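Local coordinates for protein apical membrane antigen 1 (Babesia divergens, PDB 4APM) that is a surface antigen of a Babesia parasite that probably acts in host-cell invasion at the moving junction between parasite and red cell, at residues K23-G28 against G49-M54; N259-L264 against K307-V312. One frame throughout, in Å; residues are numbered along the deposited sequence.

Contact 1 of 2, residues K23-G28 against G49-M54; sequences KSHGSG and GKCPVM
Lys50 lies across Lys23, Ser24 and His25 at the end of the short helix 21-24 and ties it to the loop leading into edge strand 53-54, within the AMA1 fold, whose sequence family belongs to the PAN clan. Its backbone comes in first: Lys50 N donates to His25 O at 3.0 Å. From there the side chain runs back along the carbonyls of the helix end. CB rests 3.3 Å from Ser24 O, and CG passes 3.7 Å from His25 O. A bend at the third torsion (chi3 -54°) then brings CE close to both Lys23 O and Ser24 O. The tip finishes the run with Lys50 NZ donating to Lys23 O over 2.7 Å, nearly along the C=O axis. The carbonyl oxygens of this single-turn helix end would probably favour a positive charge there. Gly26, with positive phi, is where the chain leaves the helix.

The ring of His25 fills the other side of the contact. With CG anti to the backbone N (chi1 -172°), the imidazole reaches across to Gly49 and Cys51. Gly49 CA sits over one face, 3.4 Å from His25 NE2, while the Cys51 backbone N lies at the ring edge near its plane, beside CD2. At ND1, a weak bond to Ser27 O steadies the ring against its own loop. The Cys51-Cys217 disulfide, in what corresponds to domain I of other AMA1 structures, fastens this loop to the residue just after helix 213-216. Ser27 CB packs 3.7 Å from Gly49 CA, and Asp32 bonds to both Ser27 OG and Gly49 N. The disulfide sulfur Cys51 SG lies 3.5 Å from Ser24 O.

Contact 2 of 2, residues N259-L264 against K307-V312; sequences NAAADL and KNSKGV
Asp263 and Ser309 form the tight half of this contact, where two irregular segments of the long connection between helix 249-257 and strand 316-320 meet. One carboxylate oxygen does the work. Asp263 OD1 takes the backbone N-H of Ser309 at 2.9 Å, nearly straight at 165°, from the anti side and 31° out of the carboxylate plane. Ser309 OG donates to the same oxygen; the modelled 2.5 Å is very short, so its exact length is doubtful. Water 2 joins OD1 to Lys310 N. The hydroxyl of Ser309 sits between the backbone N and the carbonyl carbon (chi1 59°), a setting that also lets it accept from Gly311 N in an ST turn. This turn lies inside the type I' beta turn Ser309-Val312, closed by Val312 N to Ser309 O at 3.0 Å. Beside it, Ala261 CB packs 3.4 Å from Val312 O. Asp263 O comes within 2.9 Å of Lys307 O without a bond between them; Arg45 NH2 bonds to Asp263 O and probably eases the approach.

The solvent side is looser: water 1 bridges Ala262 N and Val312 O, and exposed Lys307 turns its amine to Glu265.

Ser309 N, Ser309 OG and water 2 on OD1, with the backbone N of Leu33 and of Gly28 on OD2, suggest that the carboxylate is ionised, although nearby Asp32 may raise its pKa.

How the contacts relate
Contact 1 closes before contact 2 opens along the chain, yet their centres lie only about 11 Å apart, and the two touch. Gly28, leaving the 23-28 segment, probably gives its backbone N-H to Asp263 OD2 at 3.0 Å, and its CA packs on Ser309 OG. The chain beyond Gly28 stays alongside, with backbone bonds from Ile29 and Val31 to the 259-264 segment. Contact 1 joins a helix end to the loop leading into strand 53-54, an outermost strand of a five-stranded antiparallel sheet; contact 2 joins the two ends of a connection whose residues 266-304 are not modelled. The N-terminal region is thereby fastened to the base of what is probably the mobile domain II loop known from other AMA1 structures.

Contact 1 of 2, residues K23-G28 against G49-M54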
loop_
_atom_site.group_PDB
_atom_site.type_symbol
_atom_site.label_atom_id
_atom_site.label_comp_id
_atom_site.label_asym_id
_atom_site.label_seq_id
_atom_site.Cartn_x
_atom_site.Cartn_y
_atom_site.Cartn_z
ATOM N N LYS A 23 9.995 4.132 6.665
ATOM C CA LYS A 23 11.247 3.373 6.461
ATOM C C LYS A 23 11.251 2.495 5.214
ATOM O O LYS A 23 12.224 2.494 4.495
ATOM C CB LYS A 23 11.581 2.483 7.652
ATOM C CG LYS A 23 11.700 3.179 8.990
ATOM C CD LYS A 23 12.389 2.209 9.954
ATOM C CE LYS A 23 12.028 2.474 11.401
ATOM N NZ LYS A 23 12.519 3.788 11.896
ATOM N N SER A 24 10.230 1.642 5.048
ATOM C CA SER A 24 10.239 0.647 3.959
ATOM C C SER A 24 9.997 1.251 2.571
ATOM O O SER A 24 10.525 0.748 1.577
ATOM C CB SER A 24 9.202 -0.420 4.220
ATOM O OG SER A 24 7.925 0.162 4.311
ATOM N N HIS A 25 9.236 2.347 2.514
ATOM C CA HIS A 25 9.004 3.076 1.270
ATOM C C HIS A 25 9.733 4.424 1.243
ATOM O O HIS A 25 10.480 4.711 0.318
ATOM C CB HIS A 25 7.484 3.258 1.076
ATOM C CG HIS A 25 7.104 3.818 -0.253
ATOM N ND1 HIS A 25 6.447 5.002 -0.382
ATOM C CD2 HIS A 25 7.327 3.344 -1.538
ATOM C CE1 HIS A 25 6.241 5.253 -1.682
ATOM N NE2 HIS A 25 6.777 4.229 -2.394
ATOM N N GLY A 26 9.478 5.276 2.230
ATOM C CA GLY A 26 10.298 6.473 2.477
ATOM C C GLY A 26 9.954 7.679 1.610
ATOM O O GLY A 26 10.609 8.708 1.679
ATOM N N SER A 27 8.896 7.577 0.814
ATOM C CA SER A 27 8.489 8.700 -0.018
ATOM C C SER A 27 6.950 8.730 -0.120
ATOM O O SER A 27 6.250 8.015 0.626
ATOM C CB SER A 27 9.153 8.595 -1.390
ATOM O OG SER A 27 8.796 9.697 -2.198
ATOM N N GLY A 28 6.426 9.578 -0.993
ATOM C CA GLY A 28 4.986 9.720 -1.122
ATOM C C GLY A 28 4.417 8.513 -1.857
ATOM O O GLY A 28 5.150 7.813 -2.528
ATOM N N GLY A 49 10.310 6.440 -4.165
ATOM C CA GLY A 49 9.797 5.458 -3.214
ATOM C C GLY A 49 10.303 4.042 -3.458
ATOM O O GLY A 49 10.486 3.632 -4.614
ATOM N N LYS A 50 10.508 3.305 -2.362
ATOM C CA LYS A 50 11.184 2.014 -2.368
ATOM C C LYS A 50 10.237 0.785 -2.523
ATOM O O LYS A 50 10.690 -0.329 -2.854
ATOM C CB LYS A 50 12.061 1.881 -1.124
ATOM C CG LYS A 50 13.323 2.758 -1.151
ATOM C CD LYS A 50 14.157 2.625 0.118
ATOM C CE LYS A 50 13.303 2.887 1.365
ATOM N NZ LYS A 50 14.070 3.231 2.609
ATOM N N CYS A 51 8.931 1.013 -2.356
ATOM C CA CYS A 51 7.915 0.027 -2.630
ATOM C C CYS A 51 7.171 0.361 -3.932
ATOM O O CYS A 51 6.837 1.516 -4.187
ATOM C CB CYS A 51 6.921 -0.004 -1.494
ATOM S SG CYS A 51 7.645 -0.484 0.080
ATOM N N PRO A 52 6.906 -0.664 -4.761
ATOM C CA PRO A 52 5.936 -0.466 -5.829
ATOM C C PRO A 52 4.542 -0.307 -5.208
ATOM O O PRO A 52 4.333 -0.701 -4.049
ATOM C CB PRO A 52 6.031 -1.781 -6.622
ATOM C CG PRO A 52 6.650 -2.803 -5.660
ATOM C CD PRO A 52 7.022 -2.092 -4.387
ATOM N N VAL A 53 3.650 0.379 -5.911
ATOM C CA VAL A 53 2.304 0.662 -5.427
ATOM C C VAL A 53 1.277 -0.071 -6.328
ATOM O O VAL A 53 1.104 0.278 -7.497
ATOM C CB VAL A 53 2.041 2.190 -5.456
ATOM C CG1 VAL A 53 0.684 2.513 -4.881
ATOM C CG2 VAL A 53 3.145 2.948 -4.689
ATOM N N MET A 54 0.645 -1.117 -5.812
ATOM C CA MET A 54 -0.272 -1.909 -6.637
ATOM C C MET A 54 -1.559 -1.117 -6.919
ATOM O O MET A 54 -2.064 -0.386 -6.056
ATOM C CB MET A 54 -0.625 -3.229 -5.966
ATOM C CG MET A 54 0.531 -4.178 -5.795
ATOM S SD MET A 54 0.012 -5.715 -5.007
ATOM C CE MET A 54 -0.722 -6.630 -6.375
#

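Contact 2 of 2, residues N259-L264 against K307-V312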
loop_
_atom_site.group_PDB
_atom_site.type_symbol
_atom_site.label_atom_id
_atom_site.label_comp_id
_atom_site.label_asym_id
_atom_site.label_seq_id
_atom_site.Cartn_x
_atom_site.Cartn_y
_atom_site.Cartn_z
ATOM N N ASN A 259 -5.700 9.717 0.665
ATOM C CA ASN A 259 -5.260 10.442 1.858
ATOM C C ASN A 259 -3.884 10.001 2.284
ATOM O O ASN A 259 -3.395 10.393 3.357
ATOM C CB ASN A 259 -6.259 10.205 2.992
ATOM C CG ASN A 259 -7.615 10.839 2.705
ATOM O OD1 ASN A 259 -8.597 10.157 2.354
ATOM N ND2 ASN A 259 -7.644 12.154 2.733
ATOM N N ALA A 260 -3.280 9.128 1.471
ATOM C CA ALA A 260 -2.000 8.529 1.795
ATOM C C ALA A 260 -0.926 9.585 1.580
ATOM O O ALA A 260 -1.208 10.676 1.080
ATOM C CB ALA A 260 -1.737 7.290 0.912
ATOM N N ALA A 261 0.294 9.251 1.979
ATOM C CA ALA A 261 1.467 10.101 1.760
ATOM C C ALA A 261 1.485 10.668 0.341
ATOM O O ALA A 261 1.406 9.912 -0.639
ATOM C CB ALA A 261 2.732 9.301 2.018
ATOM N N ALA A 262 1.651 11.993 0.253
ATOM C CA ALA A 262 1.590 12.739 -1.003
ATOM C C ALA A 262 2.665 13.810 -0.974
ATOM O O ALA A 262 2.674 14.643 -0.083
ATOM C CB ALA A 262 0.201 13.400 -1.173
ATOM N N ASP A 263 3.565 13.799 -1.951
ATOM C CA ASP A 263 4.649 14.771 -1.997
ATOM C C ASP A 263 4.262 16.120 -2.693
ATOM O O ASP A 263 5.113 16.803 -3.265
ATOM C CB ASP A 263 5.867 14.153 -2.681
ATOM C CG ASP A 263 6.443 12.963 -1.911
ATOM O OD1 ASP A 263 6.269 12.883 -0.678
ATOM O OD2 ASP A 263 7.081 12.094 -2.551
ATOM N N LEU A 264 2.997 16.503 -2.647
ATOM C CA LEU A 264 2.623 17.886 -2.966
ATOM C C LEU A 264 1.246 18.227 -2.405
ATOM O O LEU A 264 0.598 17.367 -1.792
ATOM C CB LEU A 264 2.725 18.174 -4.473
ATOM C CG LEU A 264 1.616 17.837 -5.471
ATOM C CD1 LEU A 264 2.195 17.836 -6.885
ATOM C CD2 LEU A 264 0.955 16.505 -5.166
ATOM N N LYS A 307 7.992 20.179 0.204
ATOM C CA LYS A 307 6.746 19.561 -0.227
ATOM C C LYS A 307 6.758 18.044 -0.032
ATOM O O LYS A 307 5.842 17.359 -0.476
ATOM C CB LYS A 307 6.469 19.898 -1.694
ATOM C CG LYS A 307 6.658 21.365 -2.043
ATOM C CD LYS A 307 6.406 21.608 -3.525
ATOM C CE LYS A 307 5.288 22.618 -3.728
ATOM N NZ LYS A 307 3.956 22.070 -3.323
ATOM N N ASN A 308 7.784 17.534 0.646
ATOM C CA ASN A 308 8.011 16.083 0.761
ATOM C C ASN A 308 7.431 15.419 2.019
ATOM O O ASN A 308 7.668 15.874 3.144
ATOM C CB ASN A 308 9.497 15.734 0.586
ATOM C CG ASN A 308 9.930 15.768 -0.874
ATOM O OD1 ASN A 308 9.124 15.558 -1.786
ATOM N ND2 ASN A 308 11.194 16.040 -1.101
ATOM N N SER A 309 6.706 14.317 1.812
ATOM C CA SER A 309 5.978 13.634 2.886
ATOM C C SER A 309 6.910 12.757 3.749
ATOM O O SER A 309 6.563 12.401 4.855
ATOM C CB SER A 309 4.879 12.753 2.265
ATOM O OG SER A 309 5.466 11.804 1.370
ATOM N N LYS A 310 8.075 12.385 3.217
ATOM C CA LYS A 310 8.907 11.342 3.818
ATOM C C LYS A 310 8.163 10.013 4.082
ATOM O O LYS A 310 8.565 9.260 4.974
ATOM C CB LYS A 310 9.495 11.821 5.145
ATOM C CG LYS A 310 10.069 13.212 5.104
ATOM C CD LYS A 310 11.217 13.266 4.128
ATOM C CE LYS A 310 12.472 12.676 4.743
ATOM N NZ LYS A 310 13.672 13.206 4.035
ATOM N N GLY A 311 7.070 9.751 3.360
ATOM C CA GLY A 311 6.261 8.559 3.609
ATOM C C GLY A 311 5.174 8.678 4.666
ATOM O O GLY A 311 4.600 7.668 5.076
ATOM N N VAL A 312 4.917 9.901 5.131
ATOM C CA VAL A 312 4.001 10.166 6.235
ATOM C C VAL A 312 2.650 10.541 5.679
ATOM O O VAL A 312 2.564 11.347 4.768
ATOM C CB VAL A 312 4.510 11.329 7.128
ATOM C CG1 VAL A 312 3.461 11.717 8.160
ATOM C CG2 VAL A 312 5.812 10.940 7.820
HETATM O O HOH W 1 0.902 13.410 2.870
HETATM O O HOH W 2 8.893 12.295 0.409
#